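Local coordinates for uronate isomerase (Caulobacter crescentus, PDB 2Q01), which catalyses the interconversion of D-glucuronate with D-fructuronate and of D-galacturonate with D-tagaturonate, in the pentose and glucuronate interconversion pathway, at residues 60-65 with 98-103; 67-72 with 108-113; 116-121 with 425-430. One frame throughout, in Å; residues are numbered along the deposited sequence.

Interaction 1 of 3, residues 60-65 with 98-103; sequences DLLLAP and EAWRVF
The six-membered part of the Trp100 indole meets Leu62 obliquely, Leu62 CD1 lying 3.9 Å from Trp100 CH2. Over one face of the indole, near its rim, lies Phe103 CD2 of the same helix, 4.1 Å above the plane. Leu63 CD1 also comes obliquely to the Phe103 ring, 3.9 Å from Phe103 CD1. Leu63 makes the largest share of the contact on its side, against Ala99 and Phe103. Its CG stands anti to the backbone N (chi1 175°), which sends both methyls across the gap. CD2 lies 3.4 Å from Ala99 O, and it also reaches Ala99 CB. CD1 and CD2 are each 3.8 Å from Phe103 CB, so the fork of the leucine straddles that carbon. No hydrogen bond crosses the contact. An alanine at Leu63 would lack both methyls, and would probably leave a gap beside Phe103 CB and the Ala99 carbonyl. The contact is buried and joins the end of helix 58-63 to the middle of helix 96-105. Helix 138-149 packs against both sides, Ile145 on Leu62 and Tyr141 on Trp100. Helix 67-74 adds Leu69 and Leu73 against Phe103.

Interaction 2 of 3, residues 67-72 with 108-113; sequences HYLFRM and YLFRGT
Phe110 O is gripped by two donors from its own turn. Thr113 OG1 donates to it over 2.7 Å, and Thr113 N over 3.1 Å. Both come from the same face of the carbonyl plane, and the hydroxyl donor is tilted 26° from that plane. The backbone bond closes a type II beta turn from Phe110 to Thr113, and the hydroxyl adds a second grip on the same oxygen. Gly112 sits at the third position of the turn with positive phi, where a CB would press on the preceding carbonyl O. The turn probably steadies the backbone beside Phe110, whose ring makes much of the contact with helix 67-74.

The Phe110 ring is set with CG anti to the carbonyl carbon (chi1 -60°), and this carries it toward the helix. Leu69 O lies at the ring edge, near the plane, 3.4 Å from Phe110 CZ. Tyr68 O is at the edge too. The ring hydrogens thus face backbone oxygens. Leu69 CD2 touches Phe110 CE2 at 3.7 Å, the two side chains crossing at about a right angle. Met72 CB comes obliquely to the ring, and CB and CG are each 3.7 Å from Phe110 CE2. The Met72 chain then bends at chi2 (-62°) and chi3, so that its methyl turns to Leu109. Met72 CE is 3.5 Å from Leu109 CG and 3.7 Å from Leu109 CB. The contact is apolar, with no hydrogen bond between the segments.

Helix 67-74 meets here the loop between helices 96-105 and 114-126. Ser115 and Leu119 of helix 114-126 pack against Leu69, and Ser115 also touches Phe110. The second subunit borders the site: its Ala407 packs on Met72, and its Pro373 O accepts from Arg71 NH1.

Interaction 3 of 3, residues 116-121 with 425-430; sequences WVWLNH and IPARHD
This is a buried helix-helix contact, built on cation-pi and CH-pi stacking, between helix 114-126 and the start of helix 425-445. The guanidinium of Arg428 lies flat over the Trp118 indole, with planes at 29°. Its CZ sits 3.7 Å from the centroid of the Trp118 six-membered ring. The chain is extended from CG to NE, so that it crosses the indole obliquely, with CG over the five-membered ring and the guanidinium over the six-membered ring. The segment axes approach to 8.6 Å and cross at 131°. In this TIM-barrel-clan enzyme, the contact brings helix 114-126 against helix 425-445, whose Pro426 also touches Ile37 of the parallel strand 37-39. Ala427 sits at the closest point. Its CA is 3.6 Å from the centroid of the His121 ring, over the face, and its CB is 3.6 Å from Trp118 O. His121 points there because CG is anti to the backbone N (chi1 -176°). One water accepts from Trp118 NE1 at 3.0 Å and donates to Arg428 O. A second water donates to Asp430 OD1 and has a weak link to His121 ND1. Tyr29, Arg13 and Arg434 also hold the Asp430 carboxylate.

The three contacts form one continuous buried region. Interactions 1 and 2 have centres about 13 Å apart and alternate along the chain. Their aromatic rings touch, Phe103 CE1 lying 3.6 Å from Phe110 CE1. Leu119, on the helix of interaction 3 but turned away from 425-430, reaches the other two: its CD1 is 3.7 Å from Phe103 CZ and 3.8 Å from Leu69 CD2. Interaction 3 lies about 14 Å from interaction 2 and about 18 Å from interaction 1, centre to centre. Tyr68 of helix 67-74 makes a cation-pi contact with Arg428 of interaction 3. The side chain of Met72 is about 7 Å from a bound potassium ion. At interaction 3 the second subunit reaches only Trp116.

Interaction 1 of 3, residues 60-65 with 98-103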
# COMPACT_ATOMS: atom_id res chain seq x y z
N ASP B 60 16.36 27.11 20.51
CA ASP B 60 15.57 27.98 19.64
C ASP B 60 15.73 27.73 18.15
O ASP B 60 14.85 28.09 17.36
CB ASP B 60 15.85 29.46 19.95
CG ASP B 60 14.78 30.07 20.83
OD1 ASP B 60 14.16 31.06 20.38
OD2 ASP B 60 14.55 29.57 21.95
N LEU B 61 16.83 27.10 17.76
CA LEU B 61 17.12 26.84 16.36
C LEU B 61 16.73 25.42 15.94
O LEU B 61 16.17 25.21 14.86
CB LEU B 61 18.61 27.10 16.08
CG LEU B 61 19.18 26.82 14.69
CD1 LEU B 61 18.71 27.84 13.67
CD2 LEU B 61 20.69 26.79 14.75
N LEU B 62 17.01 24.45 16.81
CA LEU B 62 16.85 23.04 16.45
C LEU B 62 15.65 22.37 17.10
O LEU B 62 14.95 21.60 16.46
CB LEU B 62 18.14 22.25 16.76
CG LEU B 62 19.42 22.64 16.02
CD1 LEU B 62 20.64 22.20 16.81
CD2 LEU B 62 19.46 22.08 14.61
N LEU B 63 15.42 22.67 18.38
CA LEU B 63 14.45 21.94 19.19
C LEU B 63 13.04 22.54 19.19
O LEU B 63 12.07 21.85 18.87
CB LEU B 63 14.98 21.76 20.62
CG LEU B 63 14.09 21.11 21.68
CD1 LEU B 63 13.64 19.70 21.31
CD2 LEU B 63 14.83 21.10 23.01
N ALA B 64 12.93 23.81 19.57
CA ALA B 64 11.64 24.49 19.73
C ALA B 64 10.78 24.67 18.46
O ALA B 64 9.57 24.43 18.52
CB ALA B 64 11.81 25.82 20.47
N PRO B 65 11.38 25.08 17.32
CA PRO B 65 10.47 25.25 16.18
C PRO B 65 10.20 23.99 15.33
O PRO B 65 9.39 24.05 14.40
CB PRO B 65 11.17 26.32 15.34
CG PRO B 65 12.62 26.10 15.60
CD PRO B 65 12.76 25.44 16.95
N GLU B 98 18.07 23.48 29.95
CA GLU B 98 17.30 22.36 30.49
C GLU B 98 16.39 21.72 29.45
O GLU B 98 16.18 20.51 29.46
CB GLU B 98 16.50 22.77 31.73
CG GLU B 98 17.31 22.83 33.03
CD GLU B 98 17.94 21.49 33.43
OE1 GLU B 98 19.08 21.51 33.95
OE2 GLU B 98 17.31 20.43 33.23
N ALA B 99 15.84 22.55 28.55
CA ALA B 99 15.06 22.06 27.42
C ALA B 99 15.91 21.15 26.53
O ALA B 99 15.47 20.05 26.15
CB ALA B 99 14.49 23.22 26.61
N TRP B 100 17.13 21.60 26.22
CA TRP B 100 18.11 20.84 25.46
C TRP B 100 18.54 19.56 26.18
O TRP B 100 18.77 18.54 25.53
CB TRP B 100 19.33 21.70 25.16
CG TRP B 100 20.32 21.00 24.28
CD1 TRP B 100 21.45 20.34 24.67
CD2 TRP B 100 20.25 20.86 22.86
NE1 TRP B 100 22.09 19.80 23.58
CE2 TRP B 100 21.37 20.11 22.45
CE3 TRP B 100 19.34 21.30 21.88
CZ2 TRP B 100 21.62 19.79 21.12
CZ3 TRP B 100 19.58 20.98 20.55
CH2 TRP B 100 20.71 20.23 20.18
N ARG B 101 18.65 19.62 27.50
CA ARG B 101 18.99 18.47 28.33
C ARG B 101 17.96 17.34 28.22
O ARG B 101 18.34 16.16 28.19
CB ARG B 101 19.11 18.90 29.79
CG ARG B 101 20.14 18.15 30.62
CD ARG B 101 21.49 18.83 30.55
NE ARG B 101 21.44 20.22 31.01
CZ ARG B 101 21.65 20.61 32.27
NH1 ARG B 101 21.95 19.72 33.20
NH2 ARG B 101 21.57 21.89 32.58
N VAL B 102 16.68 17.70 28.17
CA VAL B 102 15.58 16.73 28.05
C VAL B 102 15.60 16.06 26.68
O VAL B 102 15.43 14.85 26.57
CB VAL B 102 14.20 17.38 28.34
CG1 VAL B 102 13.06 16.39 28.12
CG2 VAL B 102 14.14 17.92 29.76
N PHE B 103 15.82 16.86 25.64
CA PHE B 103 15.94 16.36 24.27
C PHE B 103 17.12 15.39 24.13
O PHE B 103 16.98 14.32 23.53
CB PHE B 103 16.10 17.50 23.28
CG PHE B 103 16.51 17.06 21.91
CD1 PHE B 103 15.65 16.32 21.10
CD2 PHE B 103 17.77 17.37 21.41
CE1 PHE B 103 16.03 15.90 19.84
CE2 PHE B 103 18.17 16.96 20.15
CZ PHE B 103 17.29 16.22 19.36

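Interaction 2 of 3, residues 67-72 with 108-113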
# COMPACT_ATOMS: atom_id res chain seq x y z
N HIS B 67 8.61 20.54 14.70
CA HIS B 67 7.54 19.66 15.15
C HIS B 67 7.83 18.17 14.98
O HIS B 67 7.27 17.36 15.71
CB HIS B 67 6.17 20.05 14.55
CG HIS B 67 6.14 20.06 13.05
ND1 HIS B 67 5.83 18.93 12.31
CD2 HIS B 67 6.35 21.05 12.15
CE1 HIS B 67 5.87 19.23 11.02
NE2 HIS B 67 6.18 20.51 10.90
N TYR B 68 8.71 17.82 14.04
CA TYR B 68 9.20 16.44 13.88
C TYR B 68 9.86 15.93 15.16
O TYR B 68 9.73 14.75 15.51
CB TYR B 68 10.23 16.35 12.75
CG TYR B 68 9.68 16.39 11.35
CD1 TYR B 68 9.41 17.60 10.72
CD2 TYR B 68 9.45 15.21 10.64
CE1 TYR B 68 8.90 17.65 9.42
CE2 TYR B 68 8.94 15.24 9.35
CZ TYR B 68 8.67 16.46 8.74
OH TYR B 68 8.18 16.50 7.46
N LEU B 69 10.56 16.83 15.86
CA LEU B 69 11.28 16.48 17.07
C LEU B 69 10.39 16.41 18.30
O LEU B 69 10.38 15.38 18.97
CB LEU B 69 12.46 17.44 17.30
CG LEU B 69 13.60 17.41 16.27
CD1 LEU B 69 14.77 18.25 16.75
CD2 LEU B 69 14.06 15.99 15.93
N PHE B 70 9.64 17.48 18.59
CA PHE B 70 8.82 17.46 19.80
C PHE B 70 7.61 16.51 19.78
O PHE B 70 7.14 16.11 20.84
CB PHE B 70 8.52 18.86 20.39
CG PHE B 70 7.72 19.78 19.49
CD1 PHE B 70 8.32 20.91 18.95
CD2 PHE B 70 6.36 19.57 19.27
CE1 PHE B 70 7.59 21.79 18.15
CE2 PHE B 70 5.62 20.45 18.46
CZ PHE B 70 6.24 21.56 17.91
N ARG B 71 7.13 16.16 18.59
CA ARG B 71 6.15 15.08 18.45
C ARG B 71 6.59 13.83 19.21
O ARG B 71 5.93 13.40 20.15
CB ARG B 71 5.93 14.75 16.97
CG ARG B 71 4.74 15.47 16.35
CD ARG B 71 4.58 15.10 14.89
NE ARG B 71 4.47 13.65 14.70
CZ ARG B 71 3.32 13.00 14.55
NH1 ARG B 71 3.32 11.69 14.38
NH2 ARG B 71 2.17 13.67 14.56
N MET B 72 7.72 13.26 18.79
CA MET B 72 8.26 12.05 19.41
C MET B 72 8.36 12.18 20.92
O MET B 72 7.99 11.26 21.64
CB MET B 72 9.66 11.71 18.88
CG MET B 72 9.75 10.68 17.77
SD MET B 72 9.18 8.99 18.08
CE MET B 72 9.42 8.77 19.82
N TYR B 108 17.73 9.07 21.87
CA TYR B 108 17.64 7.65 21.50
C TYR B 108 16.31 7.26 20.82
O TYR B 108 16.25 6.29 20.07
CB TYR B 108 17.87 6.76 22.74
CG TYR B 108 16.73 6.76 23.74
CD1 TYR B 108 16.62 7.78 24.69
CD2 TYR B 108 15.78 5.74 23.75
CE1 TYR B 108 15.58 7.79 25.60
CE2 TYR B 108 14.73 5.74 24.67
CZ TYR B 108 14.64 6.78 25.59
OH TYR B 108 13.62 6.81 26.51
N LEU B 109 15.26 8.04 21.08
CA LEU B 109 13.95 7.78 20.50
C LEU B 109 14.00 7.80 18.97
O LEU B 109 13.24 7.10 18.30
CB LEU B 109 12.93 8.79 21.01
CG LEU B 109 12.01 8.32 22.14
CD1 LEU B 109 12.68 7.22 22.94
CD2 LEU B 109 11.62 9.49 23.04
N PHE B 110 14.89 8.62 18.43
CA PHE B 110 14.97 8.85 16.99
C PHE B 110 15.76 7.79 16.20
O PHE B 110 16.01 7.97 15.01
CB PHE B 110 15.50 10.26 16.72
CG PHE B 110 14.64 11.34 17.30
CD1 PHE B 110 14.95 11.92 18.53
CD2 PHE B 110 13.50 11.79 16.63
CE1 PHE B 110 14.15 12.92 19.08
CE2 PHE B 110 12.70 12.79 17.17
CZ PHE B 110 13.02 13.35 18.39
N ARG B 111 16.13 6.70 16.86
CA ARG B 111 16.78 5.56 16.20
C ARG B 111 15.88 5.00 15.10
O ARG B 111 14.76 4.55 15.35
CB ARG B 111 17.11 4.46 17.22
CG ARG B 111 18.34 4.74 18.05
CD ARG B 111 18.45 3.81 19.25
NE ARG B 111 19.45 4.28 20.20
CZ ARG B 111 19.81 3.62 21.31
NH1 ARG B 111 20.74 4.14 22.10
NH2 ARG B 111 19.25 2.46 21.62
N GLY B 112 16.38 5.05 13.86
CA GLY B 112 15.65 4.47 12.73
C GLY B 112 14.80 5.47 11.96
O GLY B 112 14.21 5.12 10.93
N THR B 113 14.75 6.69 12.47
CA THR B 113 13.94 7.75 11.88
C THR B 113 14.83 8.60 10.99
O THR B 113 16.04 8.60 11.17
CB THR B 113 13.29 8.63 12.98
OG1 THR B 113 14.28 9.44 13.62
CG2 THR B 113 12.56 7.78 14.01

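Interaction 3 of 3, residues 116-121 with 425-430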
# COMPACT_ATOMS: atom_id res chain seq x y z
N TRP B 116 17.30 11.15 12.66
CA TRP B 116 18.61 10.66 13.05
C TRP B 116 19.62 11.05 11.98
O TRP B 116 20.70 11.54 12.29
CB TRP B 116 18.57 9.13 13.20
CG TRP B 116 19.80 8.50 13.78
CD1 TRP B 116 20.01 8.16 15.08
CD2 TRP B 116 20.99 8.11 13.07
NE1 TRP B 116 21.25 7.58 15.23
CE2 TRP B 116 21.87 7.54 14.01
CE3 TRP B 116 21.39 8.18 11.72
CZ2 TRP B 116 23.14 7.05 13.66
CZ3 TRP B 116 22.64 7.69 11.37
CH2 TRP B 116 23.50 7.13 12.34
N VAL B 117 19.24 10.83 10.72
CA VAL B 117 20.09 11.16 9.58
C VAL B 117 20.30 12.68 9.45
O VAL B 117 21.44 13.12 9.29
CB VAL B 117 19.53 10.54 8.26
CG1 VAL B 117 20.37 10.96 7.07
CG2 VAL B 117 19.49 9.02 8.34
N TRP B 118 19.23 13.46 9.54
CA TRP B 118 19.32 14.92 9.34
C TRP B 118 20.08 15.64 10.44
O TRP B 118 20.92 16.49 10.14
CB TRP B 118 17.94 15.57 9.19
CG TRP B 118 17.08 15.03 8.09
CD1 TRP B 118 17.48 14.63 6.84
CD2 TRP B 118 15.66 14.86 8.12
NE1 TRP B 118 16.40 14.21 6.11
CE2 TRP B 118 15.26 14.34 6.87
CE3 TRP B 118 14.67 15.09 9.10
CZ2 TRP B 118 13.93 14.04 6.56
CZ3 TRP B 118 13.35 14.79 8.80
CH2 TRP B 118 12.99 14.27 7.54
N LEU B 119 19.79 15.31 11.69
CA LEU B 119 20.44 15.96 12.83
C LEU B 119 21.90 15.59 12.98
O LEU B 119 22.71 16.45 13.34
CB LEU B 119 19.70 15.67 14.13
CG LEU B 119 18.47 16.51 14.48
CD1 LEU B 119 17.84 15.95 15.73
CD2 LEU B 119 18.84 17.97 14.68
N ASN B 120 22.24 14.33 12.70
CA ASN B 120 23.65 13.92 12.73
C ASN B 120 24.46 14.49 11.57
O ASN B 120 25.67 14.66 11.70
CB ASN B 120 23.79 12.39 12.81
CG ASN B 120 23.44 11.85 14.20
OD1 ASN B 120 23.75 12.46 15.23
ND2 ASN B 120 22.80 10.68 14.23
N HIS B 121 23.80 14.78 10.45
CA HIS B 121 24.40 15.55 9.36
C HIS B 121 24.70 16.96 9.85
O HIS B 121 25.80 17.46 9.62
CB HIS B 121 23.46 15.56 8.15
CG HIS B 121 24.03 16.24 6.93
ND1 HIS B 121 24.22 15.58 5.74
CD2 HIS B 121 24.39 17.53 6.71
CE1 HIS B 121 24.71 16.42 4.84
NE2 HIS B 121 24.83 17.61 5.41
N ILE B 425 18.47 21.96 5.79
CA ILE B 425 18.29 22.05 4.32
C ILE B 425 19.35 21.27 3.51
O ILE B 425 18.96 20.41 2.71
CB ILE B 425 18.06 23.51 3.81
CG1 ILE B 425 16.67 24.01 4.22
CG2 ILE B 425 18.24 23.62 2.30
CD1 ILE B 425 16.38 25.44 3.78
N PRO B 426 20.66 21.54 3.73
CA PRO B 426 21.66 20.68 3.06
C PRO B 426 21.60 19.20 3.46
O PRO B 426 21.85 18.34 2.62
CB PRO B 426 23.00 21.31 3.48
CG PRO B 426 22.70 22.06 4.70
CD PRO B 426 21.33 22.60 4.51
N ALA B 427 21.27 18.92 4.72
CA ALA B 427 21.05 17.55 5.21
C ALA B 427 19.96 16.80 4.46
O ALA B 427 20.13 15.65 4.09
CB ALA B 427 20.74 17.57 6.70
N ARG B 428 18.84 17.49 4.22
CA ARG B 428 17.65 16.92 3.57
C ARG B 428 17.84 16.71 2.08
O ARG B 428 17.35 15.73 1.52
CB ARG B 428 16.43 17.80 3.82
CG ARG B 428 15.86 17.67 5.21
CD ARG B 428 15.00 18.87 5.57
NE ARG B 428 14.63 18.86 6.99
CZ ARG B 428 13.58 18.22 7.49
NH1 ARG B 428 12.77 17.52 6.70
NH2 ARG B 428 13.33 18.28 8.79
N HIS B 429 18.52 17.66 1.44
CA HIS B 429 18.87 17.55 0.03
C HIS B 429 19.91 16.48 -0.24
O HIS B 429 19.86 15.84 -1.29
CB HIS B 429 19.32 18.90 -0.53
CG HIS B 429 18.20 19.72 -1.08
ND1 HIS B 429 17.38 20.49 -0.29
CD2 HIS B 429 17.76 19.87 -2.35
CE1 HIS B 429 16.48 21.09 -1.05
NE2 HIS B 429 16.69 20.73 -2.30
N ASP B 430 20.83 16.27 0.70
CA ASP B 430 21.80 15.18 0.62
C ASP B 430 21.14 13.81 0.65
O ASP B 430 21.51 12.92 -0.12
CB ASP B 430 22.84 15.27 1.73
CG ASP B 430 24.08 14.47 1.42
OD1 ASP B 430 24.26 13.38 2.00
OD2 ASP B 430 24.88 14.92 0.57
O HOH W 1 15.44 14.35 3.23
O HOH W 2 22.88 12.73 4.75